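Long-range contacts in ribose-phosphate pyrophosphokinase (Mycobacterium smegmatis, PDB 5MP7), which probably makes phosphoribosyl pyrophosphate by transferring the pyrophosphoryl group of ATP to the 1-hydroxyl of ribose 5-phosphate, with magnesium as cofactor: residues 195-203 against 214-224; 233-243 against 265-276. All coordinates share one frame; numbering follows the deposited sequence.

Contact 1. Residues 195-203 against 214-224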
ATOM      1  N   VAL A 195     -76.357   8.624  39.428  1.00 45.82           N
ATOM      2  CA  VAL A 195     -76.741   8.926  38.071  1.00 42.03           C
ATOM      3  C   VAL A 195     -76.765   7.637  37.219  1.00 43.77           C
ATOM      4  O   VAL A 195     -76.214   6.618  37.623  1.00 44.59           O
ATOM      5  CB  VAL A 195     -75.806  10.018  37.474  1.00 46.15           C
ATOM      6  CG1 VAL A 195     -75.682  11.197  38.442  1.00 45.77           C
ATOM      7  CG2 VAL A 195     -74.420   9.477  37.107  1.00 49.09           C
ATOM      8  N   PRO A 196     -77.366   7.686  36.018  1.00 37.77           N
ATOM      9  CA  PRO A 196     -77.405   6.511  35.159  1.00 37.70           C
ATOM     10  C   PRO A 196     -76.067   6.091  34.565  1.00 38.60           C
ATOM     11  O   PRO A 196     -75.084   6.848  34.597  1.00 44.37           O
ATOM     12  CB  PRO A 196     -78.392   6.888  34.025  1.00 37.08           C
ATOM     13  CG  PRO A 196     -78.756   8.290  34.230  1.00 39.37           C
ATOM     14  CD  PRO A 196     -78.257   8.756  35.565  1.00 38.73           C
ATOM     15  N   LEU A 197     -76.087   4.924  33.945  1.00 35.33           N
ATOM     16  CA  LEU A 197     -74.911   4.243  33.488  1.00 36.37           C
ATOM     17  C   LEU A 197     -75.076   3.772  32.064  1.00 32.39           C
ATOM     18  O   LEU A 197     -76.142   3.377  31.665  1.00 38.15           O
ATOM     19  CB  LEU A 197     -74.678   3.058  34.413  1.00 43.16           C
ATOM     20  CG  LEU A 197     -73.381   2.256  34.321  1.00 47.12           C
ATOM     21  CD1 LEU A 197     -72.168   3.146  34.480  1.00 50.00           C
ATOM     22  CD2 LEU A 197     -73.391   1.220  35.430  1.00 50.94           C
ATOM     23  N   ALA A 198     -74.011   3.814  31.292  1.00 32.11           N
ATOM     24  CA  ALA A 198     -73.985   3.276  29.916  1.00 30.83           C
ATOM     25  C   ALA A 198     -72.606   2.732  29.580  1.00 29.31           C
ATOM     26  O   ALA A 198     -71.629   3.034  30.264  1.00 32.21           O
ATOM     27  CB  ALA A 198     -74.364   4.349  28.922  1.00 30.82           C
ATOM     28  N   PHE A 199     -72.516   1.916  28.534  1.00 30.19           N
ATOM     29  CA  PHE A 199     -71.220   1.434  28.091  1.00 30.78           C
ATOM     30  C   PHE A 199     -71.210   1.041  26.632  1.00 28.61           C
ATOM     31  O   PHE A 199     -72.251   0.826  26.059  1.00 31.18           O
ATOM     32  CB  PHE A 199     -70.774   0.257  28.956  1.00 34.94           C
ATOM     33  CG  PHE A 199     -71.424  -1.020  28.585  1.00 37.51           C
ATOM     34  CD1 PHE A 199     -72.704  -1.295  28.995  1.00 39.40           C
ATOM     35  CD2 PHE A 199     -70.751  -1.940  27.777  1.00 44.39           C
ATOM     36  CE1 PHE A 199     -73.325  -2.475  28.615  1.00 45.21           C
ATOM     37  CE2 PHE A 199     -71.352  -3.124  27.396  1.00 44.42           C
ATOM     38  CZ  PHE A 199     -72.649  -3.387  27.809  1.00 46.07           C
ATOM     39  N   ILE A 200     -70.021   0.938  26.062  1.00 28.09           N
ATOM     40  CA  ILE A 200     -69.853   0.570  24.692  1.00 32.52           C
ATOM     41  C   ILE A 200     -69.688  -0.937  24.560  1.00 36.91           C
ATOM     42  O   ILE A 200     -68.725  -1.492  25.057  1.00 34.53           O
ATOM     43  CB  ILE A 200     -68.616   1.219  24.086  1.00 37.14           C
ATOM     44  CG1 ILE A 200     -68.931   2.669  23.713  1.00 41.32           C
ATOM     45  CG2 ILE A 200     -68.391   0.813  22.629  1.00 38.64           C
ATOM     46  CD1 ILE A 200     -69.117   3.802  24.681  1.00 41.40           C
ATOM     47  N   HIS A 201     -70.600  -1.561  23.822  1.00 39.52           N
ATOM     48  CA  HIS A 201     -70.565  -2.974  23.539  1.00 38.58           C
ATOM     49  C   HIS A 201     -69.841  -3.178  22.223  1.00 39.60           C
ATOM     50  O   HIS A 201     -70.250  -2.616  21.212  1.00 37.85           O
ATOM     51  CB  HIS A 201     -72.013  -3.485  23.472  1.00 41.99           C
ATOM     52  CG  HIS A 201     -72.160  -4.916  23.040  1.00 41.44           C
ATOM     53  ND1 HIS A 201     -73.352  -5.426  22.581  1.00 40.10           N
ATOM     54  CD2 HIS A 201     -71.277  -5.943  23.010  1.00 42.74           C
ATOM     55  CE1 HIS A 201     -73.193  -6.703  22.277  1.00 43.35           C
ATOM     56  NE2 HIS A 201     -71.942  -7.040  22.525  1.00 45.00           N
ATOM     57  N   LYS A 202     -68.797  -4.009  22.236  1.00 43.05           N
ATOM     58  CA  LYS A 202     -68.062  -4.396  21.030  1.00 48.24           C
ATOM     59  C   LYS A 202     -68.338  -5.838  20.646  1.00 50.79           C
ATOM     60  O   LYS A 202     -68.111  -6.768  21.424  1.00 60.22           O
ATOM     61  CB  LYS A 202     -66.569  -4.184  21.241  1.00 53.61           C
ATOM     62  CG  LYS A 202     -66.212  -2.743  20.969  1.00 59.41           C
ATOM     63  CD  LYS A 202     -64.907  -2.291  21.604  1.00 66.90           C
ATOM     64  CE  LYS A 202     -64.783  -0.791  21.626  1.00 71.54           C
ATOM     65  NZ  LYS A 202     -64.039  -0.275  22.799  1.00 76.47           N
ATOM     66  N   THR A 203     -68.817  -6.034  19.432  1.00 55.44           N
ATOM     67  CA  THR A 203     -69.049  -7.369  18.911  1.00 58.59           C
ATOM     68  C   THR A 203     -67.863  -7.793  18.057  1.00 60.27           C
ATOM     69  O   THR A 203     -67.392  -7.019  17.239  1.00 60.47           O
ATOM     70  CB  THR A 203     -70.321  -7.375  18.070  1.00 62.03           C
ATOM     71  OG1 THR A 203     -71.439  -7.005  18.909  1.00 61.18           O
ATOM     72  CG2 THR A 203     -70.564  -8.760  17.440  1.00 64.35           C
ATOM     73  N   SER A 214     -68.438  -4.493  15.035  1.00 53.75           N
ATOM     74  CA  SER A 214     -69.268  -3.320  15.307  1.00 58.00           C
ATOM     75  C   SER A 214     -69.189  -2.766  16.773  1.00 53.18           C
ATOM     76  O   SER A 214     -68.757  -3.435  17.700  1.00 48.24           O
ATOM     77  CB  SER A 214     -70.720  -3.630  14.895  1.00 58.61           C
ATOM     78  OG  SER A 214     -71.470  -4.246  15.933  1.00 63.83           O
ATOM     79  N   ASN A 215     -69.630  -1.534  16.946  1.00 48.44           N
ATOM     80  CA  ASN A 215     -69.666  -0.882  18.237  1.00 49.63           C
ATOM     81  C   ASN A 215     -71.063  -0.291  18.453  1.00 51.07           C
ATOM     82  O   ASN A 215     -71.618   0.321  17.550  1.00 58.36           O
ATOM     83  CB  ASN A 215     -68.699   0.301  18.260  1.00 52.47           C
ATOM     84  CG  ASN A 215     -67.223  -0.077  18.216  1.00 53.84           C
ATOM     85  OD1 ASN A 215     -66.717  -0.655  19.142  1.00 53.30           O
ATOM     86  ND2 ASN A 215     -66.502   0.349  17.183  1.00 57.46           N
ATOM     87  N   ARG A 216     -71.626  -0.434  19.647  1.00 50.79           N
ATOM     88  CA  ARG A 216     -72.958   0.111  19.965  1.00 51.22           C
ATOM     89  C   ARG A 216     -72.947   0.696  21.372  1.00 43.81           C
ATOM     90  O   ARG A 216     -72.322   0.165  22.253  1.00 37.01           O
ATOM     91  CB  ARG A 216     -74.041  -0.992  19.876  1.00 55.40           C
ATOM     92  CG  ARG A 216     -74.250  -1.542  18.473  1.00 62.80           C
ATOM     93  CD  ARG A 216     -75.119  -2.801  18.421  1.00 66.17           C
ATOM     94  NE  ARG A 216     -74.356  -4.065  18.366  1.00 77.35           N
ATOM     95  CZ  ARG A 216     -74.907  -5.292  18.357  1.00 81.95           C
ATOM     96  NH1 ARG A 216     -76.228  -5.450  18.419  1.00 81.85           N
ATOM     97  NH2 ARG A 216     -74.135  -6.380  18.295  1.00 76.41           N
ATOM     98  N   VAL A 217     -73.701   1.746  21.600  1.00 41.96           N
ATOM     99  CA  VAL A 217     -73.879   2.249  22.949  1.00 42.36           C
ATOM    100  C   VAL A 217     -75.077   1.551  23.570  1.00 40.81           C
ATOM    101  O   VAL A 217     -76.113   1.479  22.951  1.00 42.10           O
ATOM    102  CB  VAL A 217     -74.154   3.751  22.926  1.00 44.42           C
ATOM    103  CG1 VAL A 217     -74.351   4.279  24.337  1.00 46.73           C
ATOM    104  CG2 VAL A 217     -73.010   4.470  22.232  1.00 44.56           C
ATOM    105  N   VAL A 218     -74.932   1.061  24.786  1.00 39.02           N
ATOM    106  CA  VAL A 218     -76.000   0.387  25.482  1.00 38.04           C
ATOM    107  C   VAL A 218     -76.348   1.306  26.627  1.00 38.95           C
ATOM    108  O   VAL A 218     -75.523   1.531  27.506  1.00 43.18           O
ATOM    109  CB  VAL A 218     -75.539  -1.008  25.997  1.00 40.70           C
ATOM    110  CG1 VAL A 218     -76.634  -1.683  26.816  1.00 40.04           C
ATOM    111  CG2 VAL A 218     -75.128  -1.895  24.821  1.00 38.92           C
ATOM    112  N   GLY A 219     -77.574   1.805  26.631  1.00 42.44           N
ATOM    113  CA  GLY A 219     -78.035   2.842  27.575  1.00 45.90           C
ATOM    114  C   GLY A 219     -78.374   4.157  26.851  1.00 49.47           C
ATOM    115  O   GLY A 219     -78.034   4.323  25.680  1.00 44.82           O
ATOM    116  N   ASP A 220     -79.060   5.077  27.542  1.00 55.09           N
ATOM    117  CA  ASP A 220     -79.482   6.353  26.951  1.00 54.82           C
ATOM    118  C   ASP A 220     -78.559   7.500  27.317  1.00 50.48           C
ATOM    119  O   ASP A 220     -78.415   7.858  28.500  1.00 47.23           O
ATOM    120  CB  ASP A 220     -80.917   6.719  27.352  1.00 66.04           C
ATOM    121  CG  ASP A 220     -81.443   7.957  26.578  1.00 80.75           C
ATOM    122  OD1 ASP A 220     -81.521   7.893  25.334  1.00 88.45           O
ATOM    123  OD2 ASP A 220     -81.775   8.998  27.187  1.00 80.19           O
ATOM    124  N   VAL A 221     -77.947   8.085  26.294  1.00 45.82           N
ATOM    125  CA  VAL A 221     -77.059   9.222  26.484  1.00 46.94           C
ATOM    126  C   VAL A 221     -77.539  10.485  25.783  1.00 46.81           C
ATOM    127  O   VAL A 221     -76.955  11.543  25.964  1.00 50.84           O
ATOM    128  CB  VAL A 221     -75.630   8.912  26.011  1.00 43.89           C
ATOM    129  CG1 VAL A 221     -75.116   7.663  26.685  1.00 42.01           C
ATOM    130  CG2 VAL A 221     -75.556   8.768  24.501  1.00 45.54           C
ATOM    131  N   LYS A 222     -78.631  10.386  25.048  1.00 54.55           N
ATOM    132  CA  LYS A 222     -79.200  11.494  24.288  1.00 58.91           C
ATOM    133  C   LYS A 222     -79.451  12.739  25.142  1.00 54.04           C
ATOM    134  O   LYS A 222     -80.196  12.673  26.127  1.00 56.86           O
ATOM    135  CB  LYS A 222     -80.540  11.011  23.740  1.00 65.57           C
ATOM    136  CG  LYS A 222     -81.481  12.052  23.160  1.00 73.41           C
ATOM    137  CD  LYS A 222     -82.815  11.883  23.899  1.00 83.29           C
ATOM    138  CE  LYS A 222     -83.994  12.487  23.218  1.00 87.45           C
ATOM    139  NZ  LYS A 222     -84.117  13.902  23.603  1.00 85.45           N
ATOM    140  N   GLY A 223     -78.817  13.857  24.773  1.00 46.35           N
ATOM    141  CA  GLY A 223     -78.923  15.107  25.510  1.00 45.41           C
ATOM    142  C   GLY A 223     -78.208  15.170  26.849  1.00 47.61           C
ATOM    143  O   GLY A 223     -78.405  16.113  27.617  1.00 53.22           O
ATOM    144  N   LYS A 224     -77.367  14.193  27.156  1.00 46.56           N
ATOM    145  CA  LYS A 224     -76.745  14.128  28.486  1.00 47.21           C
ATOM    146  C   LYS A 224     -75.279  14.475  28.418  1.00 41.01           C
ATOM    147  O   LYS A 224     -74.655  14.348  27.359  1.00 41.49           O
ATOM    148  CB  LYS A 224     -76.888  12.725  29.075  1.00 51.40           C
ATOM    149  CG  LYS A 224     -78.316  12.191  29.137  1.00 56.43           C
ATOM    150  CD  LYS A 224     -78.855  12.277  30.525  1.00 59.90           C
ATOM    151  CE  LYS A 224     -80.181  11.618  30.705  1.00 69.31           C
ATOM    152  NZ  LYS A 224     -80.400  11.324  32.141  1.00 71.31           N
TER

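Contact 2. Residues 233-243 against 265-276. With ACT (acetate ion), chain D.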
ATOM      1  N   ILE A 233     -55.242   6.165  29.641  1.00 42.25           N
ATOM      2  CA  ILE A 233     -55.329   6.486  28.233  1.00 43.82           C
ATOM      3  C   ILE A 233     -53.963   6.241  27.656  1.00 44.10           C
ATOM      4  O   ILE A 233     -53.005   6.890  28.083  1.00 44.46           O
ATOM      5  CB  ILE A 233     -55.683   7.959  28.030  1.00 46.27           C
ATOM      6  CG1 ILE A 233     -57.001   8.295  28.729  1.00 52.41           C
ATOM      7  CG2 ILE A 233     -55.796   8.273  26.549  1.00 46.28           C
ATOM      8  CD1 ILE A 233     -57.184   9.772  28.988  1.00 53.67           C
ATOM      9  N   ASP A 234     -53.860   5.324  26.695  1.00 46.53           N
ATOM     10  CA  ASP A 234     -52.592   5.053  26.050  1.00 52.12           C
ATOM     11  C   ASP A 234     -52.422   5.743  24.685  1.00 53.59           C
ATOM     12  O   ASP A 234     -51.775   6.778  24.618  1.00 58.68           O
ATOM     13  CB  ASP A 234     -52.315   3.549  25.984  1.00 64.92           C
ATOM     14  CG  ASP A 234     -50.933   3.253  25.492  1.00 78.74           C
ATOM     15  OD1 ASP A 234     -50.067   4.135  25.517  1.00 86.92           O
ATOM     16  OD2 ASP A 234     -50.700   2.120  25.091  1.00 89.87           O
ATOM     17  N   THR A 235     -52.936   5.161  23.598  1.00 55.64           N
ATOM     18  CA  THR A 235     -52.840   5.781  22.245  1.00 52.97           C
ATOM     19  C   THR A 235     -54.055   6.655  21.954  1.00 50.76           C
ATOM     20  O   THR A 235     -54.015   7.480  21.037  1.00 46.91           O
ATOM     21  CB  THR A 235     -52.753   4.728  21.133  1.00 54.17           C
ATOM     22  OG1 THR A 235     -53.891   3.837  21.232  1.00 55.44           O
ATOM     23  CG2 THR A 235     -51.479   3.924  21.289  1.00 55.97           C
ATOM     24  N   GLY A 236     -55.114   6.495  22.760  1.00 49.61           N
ATOM     25  CA  GLY A 236     -56.334   7.269  22.614  1.00 49.78           C
ATOM     26  C   GLY A 236     -57.301   6.705  21.575  1.00 52.48           C
ATOM     27  O   GLY A 236     -58.313   7.339  21.268  1.00 54.20           O
ATOM     28  N   GLY A 237     -57.031   5.506  21.053  1.00 54.54           N
ATOM     29  CA  GLY A 237     -57.862   4.919  19.989  1.00 52.65           C
ATOM     30  C   GLY A 237     -59.257   4.550  20.461  1.00 52.87           C
ATOM     31  O   GLY A 237     -60.240   4.990  19.894  1.00 55.40           O
ATOM     32  N   THR A 238     -59.316   3.747  21.513  1.00 53.95           N
ATOM     33  CA  THR A 238     -60.567   3.277  22.082  1.00 55.85           C
ATOM     34  C   THR A 238     -61.358   4.445  22.582  1.00 53.89           C
ATOM     35  O   THR A 238     -62.546   4.516  22.352  1.00 60.99           O
ATOM     36  CB  THR A 238     -60.309   2.337  23.287  1.00 64.03           C
ATOM     37  OG1 THR A 238     -59.793   1.089  22.822  1.00 71.09           O
ATOM     38  CG2 THR A 238     -61.571   2.092  24.161  1.00 69.05           C
ATOM     39  N   ILE A 239     -60.713   5.330  23.323  1.00 52.87           N
ATOM     40  CA  ILE A 239     -61.414   6.445  23.927  1.00 56.16           C
ATOM     41  C   ILE A 239     -61.918   7.439  22.872  1.00 49.18           C
ATOM     42  O   ILE A 239     -63.038   7.916  23.008  1.00 43.66           O
ATOM     43  CB  ILE A 239     -60.573   7.086  25.047  1.00 64.01           C
ATOM     44  CG1 ILE A 239     -60.553   6.121  26.233  1.00 79.00           C
ATOM     45  CG2 ILE A 239     -61.170   8.387  25.539  1.00 66.34           C
ATOM     46  CD1 ILE A 239     -59.498   6.433  27.267  1.00 88.92           C
ATOM     47  N   ALA A 240     -61.127   7.732  21.837  1.00 43.35           N
ATOM     48  CA  ALA A 240     -61.591   8.640  20.779  1.00 40.61           C
ATOM     49  C   ALA A 240     -62.765   8.027  20.048  1.00 40.03           C
ATOM     50  O   ALA A 240     -63.710   8.720  19.750  1.00 41.31           O
ATOM     51  CB  ALA A 240     -60.498   8.965  19.794  1.00 40.20           C
ATOM     52  N   GLY A 241     -62.712   6.716  19.807  1.00 39.20           N
ATOM     53  CA  GLY A 241     -63.820   5.985  19.198  1.00 35.97           C
ATOM     54  C   GLY A 241     -65.104   6.128  20.005  1.00 35.98           C
ATOM     55  O   GLY A 241     -66.180   6.331  19.445  1.00 36.57           O
ATOM     56  N   ALA A 242     -64.978   6.047  21.326  1.00 32.23           N
ATOM     57  CA  ALA A 242     -66.123   6.167  22.185  1.00 34.68           C
ATOM     58  C   ALA A 242     -66.734   7.570  22.152  1.00 33.79           C
ATOM     59  O   ALA A 242     -67.941   7.719  22.223  1.00 33.89           O
ATOM     60  CB  ALA A 242     -65.770   5.750  23.603  1.00 35.51           C
ATOM     61  N   VAL A 243     -65.901   8.587  22.048  1.00 35.69           N
ATOM     62  CA  VAL A 243     -66.383   9.964  22.007  1.00 36.62           C
ATOM     63  C   VAL A 243     -67.235  10.166  20.775  1.00 34.93           C
ATOM     64  O   VAL A 243     -68.312  10.729  20.874  1.00 31.49           O
ATOM     65  CB  VAL A 243     -65.225  10.970  21.986  1.00 37.30           C
ATOM     66  CG1 VAL A 243     -65.717  12.380  21.659  1.00 37.22           C
ATOM     67  CG2 VAL A 243     -64.541  10.970  23.342  1.00 39.28           C
ATOM     68  N   ASP A 265     -47.802   8.510  21.480  1.00 58.45           N
ATOM     69  CA  ASP A 265     -48.013   8.652  20.022  1.00 67.92           C
ATOM     70  C   ASP A 265     -48.921   9.825  19.641  1.00 73.54           C
ATOM     71  O   ASP A 265     -48.600  10.984  19.999  1.00 82.99           O
ATOM     72  CB  ASP A 265     -48.290   7.288  19.312  1.00 77.07           C
ATOM     73  CG  ASP A 265     -49.418   6.438  19.950  1.00 89.68           C
ATOM     74  OD1 ASP A 265     -49.175   5.605  20.825  1.00114.91           O
ATOM     75  OD2 ASP A 265     -50.559   6.541  19.539  1.00 97.13           O
ATOM     76  N   PRO A 266     -50.049   9.552  18.959  1.00 64.99           N
ATOM     77  CA  PRO A 266     -50.944  10.568  18.478  1.00 60.72           C
ATOM     78  C   PRO A 266     -52.072  10.905  19.468  1.00 62.39           C
ATOM     79  O   PRO A 266     -52.997  11.631  19.090  1.00 62.24           O
ATOM     80  CB  PRO A 266     -51.520   9.891  17.240  1.00 59.18           C
ATOM     81  CG  PRO A 266     -51.624   8.472  17.660  1.00 59.17           C
ATOM     82  CD  PRO A 266     -50.624   8.236  18.689  1.00 61.39           C
ATOM     83  N   ALA A 267     -52.009  10.391  20.701  1.00 55.50           N
ATOM     84  CA  ALA A 267     -53.104  10.563  21.649  1.00 55.15           C
ATOM     85  C   ALA A 267     -53.388  12.023  21.940  1.00 54.27           C
ATOM     86  O   ALA A 267     -54.521  12.407  21.938  1.00 56.66           O
ATOM     87  CB  ALA A 267     -52.851   9.819  22.944  1.00 55.34           C
ATOM     88  N   PRO A 268     -52.355  12.835  22.166  1.00 56.05           N
ATOM     89  CA  PRO A 268     -52.624  14.265  22.376  1.00 55.27           C
ATOM     90  C   PRO A 268     -53.361  14.937  21.217  1.00 52.73           C
ATOM     91  O   PRO A 268     -54.333  15.629  21.418  1.00 53.45           O
ATOM     92  CB  PRO A 268     -51.234  14.855  22.543  1.00 54.18           C
ATOM     93  CG  PRO A 268     -50.396  13.697  22.964  1.00 54.95           C
ATOM     94  CD  PRO A 268     -50.918  12.523  22.224  1.00 53.00           C
ATOM     95  N   GLN A 269     -52.904  14.694  20.009  1.00 58.32           N
ATOM     96  CA  GLN A 269     -53.558  15.188  18.812  1.00 60.71           C
ATOM     97  C   GLN A 269     -54.982  14.599  18.625  1.00 55.64           C
ATOM     98  O   GLN A 269     -55.932  15.311  18.303  1.00 50.39           O
ATOM     99  CB  GLN A 269     -52.638  14.834  17.658  1.00 66.72           C
ATOM    100  CG  GLN A 269     -53.339  14.779  16.307  1.00 73.03           C
ATOM    101  CD  GLN A 269     -53.011  16.036  15.546  1.00 82.27           C
ATOM    102  OE1 GLN A 269     -51.831  16.274  15.218  1.00 89.06           O
ATOM    103  NE2 GLN A 269     -54.007  16.889  15.317  1.00 84.08           N
ATOM    104  N   ARG A 270     -55.099  13.288  18.835  1.00 51.32           N
ATOM    105  CA  ARG A 270     -56.361  12.539  18.771  1.00 46.38           C
ATOM    106  C   ARG A 270     -57.412  13.069  19.740  1.00 43.38           C
ATOM    107  O   ARG A 270     -58.567  13.335  19.348  1.00 45.29           O
ATOM    108  CB  ARG A 270     -56.093  11.038  19.047  1.00 49.21           C
ATOM    109  CG  ARG A 270     -55.915  10.248  17.745  1.00 57.92           C
ATOM    110  CD  ARG A 270     -56.789   9.006  17.735  1.00 62.04           C
ATOM    111  NE  ARG A 270     -56.064   7.867  18.220  1.00 68.40           N
ATOM    112  CZ  ARG A 270     -55.382   6.972  17.507  1.00 73.34           C
ATOM    113  NH1 ARG A 270     -55.262   7.057  16.182  1.00 74.70           N
ATOM    114  NH2 ARG A 270     -54.776   5.983  18.156  1.00 75.97           N
ATOM    115  N   LEU A 271     -57.001  13.289  20.982  1.00 36.07           N
ATOM    116  CA  LEU A 271     -57.911  13.774  22.006  1.00 36.52           C
ATOM    117  C   LEU A 271     -58.294  15.247  21.891  1.00 37.29           C
ATOM    118  O   LEU A 271     -59.449  15.617  22.137  1.00 34.82           O
ATOM    119  CB  LEU A 271     -57.337  13.527  23.371  1.00 38.37           C
ATOM    120  CG  LEU A 271     -57.132  12.044  23.694  1.00 39.76           C
ATOM    121  CD1 LEU A 271     -56.354  11.929  24.994  1.00 42.78           C
ATOM    122  CD2 LEU A 271     -58.453  11.321  23.822  1.00 42.15           C
ATOM    123  N   ALA A 272     -57.337  16.068  21.487  1.00 41.69           N
ATOM    124  CA  ALA A 272     -57.597  17.491  21.233  1.00 49.05           C
ATOM    125  C   ALA A 272     -58.584  17.724  20.065  1.00 48.30           C
ATOM    126  O   ALA A 272     -59.378  18.646  20.125  1.00 50.26           O
ATOM    127  CB  ALA A 272     -56.289  18.226  20.963  1.00 49.72           C
ATOM    128  N   GLU A 273     -58.537  16.859  19.043  1.00 49.25           N
ATOM    129  CA  GLU A 273     -59.376  16.944  17.842  1.00 49.11           C
ATOM    130  C   GLU A 273     -60.691  16.216  17.970  1.00 51.79           C
ATOM    131  O   GLU A 273     -61.608  16.463  17.191  1.00 56.15           O
ATOM    132  CB  GLU A 273     -58.680  16.369  16.627  1.00 54.71           C
ATOM    133  CG  GLU A 273     -57.578  17.279  16.096  1.00 64.34           C
ATOM    134  CD  GLU A 273     -56.758  16.630  14.989  1.00 74.01           C
ATOM    135  OE1 GLU A 273     -57.094  15.512  14.536  1.00 71.24           O
ATOM    136  OE2 GLU A 273     -55.720  17.230  14.606  1.00 86.03           O
ATOM    137  N   CYS A 274     -60.818  15.320  18.937  1.00 54.68           N
ATOM    138  CA  CYS A 274     -62.115  14.698  19.180  1.00 57.87           C
ATOM    139  C   CYS A 274     -62.978  15.732  19.945  1.00 60.00           C
ATOM    140  O   CYS A 274     -62.505  16.755  20.453  1.00 69.69           O
ATOM    141  CB  CYS A 274     -61.980  13.371  19.948  1.00 57.62           C
ATOM    142  SG  CYS A 274     -61.837  13.523  21.753  1.00 59.16           S
ATOM    143  N   GLY A 275     -64.256  15.477  20.046  1.00 56.79           N
ATOM    144  CA  GLY A 275     -65.114  16.518  20.591  1.00 57.42           C
ATOM    145  C   GLY A 275     -64.983  16.861  22.070  1.00 50.58           C
ATOM    146  O   GLY A 275     -65.699  17.731  22.538  1.00 48.99           O
ATOM    147  N   ALA A 276     -64.157  16.148  22.830  1.00 44.72           N
ATOM    148  CA  ALA A 276     -64.309  16.194  24.279  1.00 41.29           C
ATOM    149  C   ALA A 276     -64.031  17.567  24.841  1.00 37.52           C
ATOM    150  O   ALA A 276     -63.086  18.216  24.466  1.00 39.92           O
ATOM    151  CB  ALA A 276     -63.425  15.171  24.934  1.00 45.76           C
TER
HETATM  152  C   ACT D 401     -55.947   2.794  23.765  1.00 61.20           C
HETATM  153  O   ACT D 401     -56.548   3.819  24.237  1.00 56.52           O
HETATM  154  OXT ACT D 401     -54.718   2.765  23.531  1.00 54.71           O
HETATM  155  CH3 ACT D 401     -56.666   1.516  23.435  1.00 63.60           C

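Contact 1. Residues 195-203 against 214-224
F199 and V218 lie side by side and point the same way from neighbouring strands of an antiparallel pair at the edge of the mixed sheet of the PRTase-like fold. Strand 215-218 is an outermost strand of the sheet within this chain, and strand 197-202 joins it to the parallel strands further in. With its CG wedged between the backbone N and the carbonyl carbon (chi1 79°), the F199 ring runs alongside V218, its CE1 3.7 Å from V218 CB. On the same face the CG2 methyl of V218 lies 3.7 Å from H201 CB, so this valine bridges two residues of the partner strand. H201 and R216 form the next hydrogen-bonded pair. Their side chains also run alongside each other, with the CE1 and ND1 side of the imidazole above one face of the guanidinium, offset toward its rim, and the two planes only 22° apart. H201 N donates to R216 O over 2.9 Å, and R216 N returns a bond to H201 O. The other face, with I200, K202 and N215, turns toward helix 237-248. K202, predicted to be the active-site lysine, has its NZ hydrogen-bonded to the carbonyl of P177. A198 CB packs against G219 CA at 4.2 Å. At the other end R216, its chain bent at chi3, reaches across to T203, and NH2 donates to OG1 at 2.8 Å, tilted 16° from the guanidinium plane.

Contact 2. Residues 233-243 against 265-276
T235 and G236 press against A267 where two helices of the PRTase-like domain begin side by side: helices 237-243 and 267-273 run almost parallel, 9° apart, with their axes 9.8 Å from each other. Apolar packing joins the two segments at the middle and far end. L271 divides its two methyls: CD1 meets I233 CG2 at 4.0 Å, the two side chains crossing at a slant, while CD2 faces I239. At the far end C274 SG touches both methyls of V243, each at 4.0 Å, and V243 CG1 also rests on the backbone N of G275.

Contacts with polar atoms cluster at the opposite end. A267 CB makes a van der Waals contact with the carbonyl oxygen of T235 at 3.2 Å. R270 bends at chi2 and chi3, folding its guanidinium back under the turn, where NH2 makes a weak hydrogen bond of 3.3 Å to T235 O. P266 CG stands over one face of this guanidinium, toward its rim, and the carbonyl carbon of G236 lies at its edge.

The third kind of interaction is anion binding. T235 grips one oxygen of an acetate ion twice, through its backbone N over 3.0 Å and through OG1 over 2.7 Å; chi1 of 56° turns the hydroxyl to the same oxygen as the amide. G236 N adds a weak hydrogen bond to the other acetate oxygen. Residues 234-238 are predicted to bind ribose 5-phosphate, and in this family such a loop cradles the 5-phosphate. Acetate, probably from the crystallisation liquor, therefore appears to mark that anion site, where the amides of the turn leading into helix 237-248, and perhaps its dipole, would probably stabilise negative charge.

Overall arrangement
From the N terminus the chain first builds the five-stranded parallel sheet (12-16 to 150-153), then passes through strand 172-176 and helix 182-191. The two contacts follow in series, neither nested nor crossed. Contact 1 closes a short, partly unmodelled connection between strands 197-202 and 215-218 at the outer edge of the mixed sheet. After strand 225-230 in the sheet interior, contact 2 closes a longer loop holding the rest of helix 237-248 and strand 253-258. The centres of the two contacts lie about 18 Å apart, yet they touch: I200 CD1 packs on A242 CB at 4.0 Å, and K202 NZ approaches T238 CG2, linking strand 197-202 to the predicted ribose-5-phosphate loop.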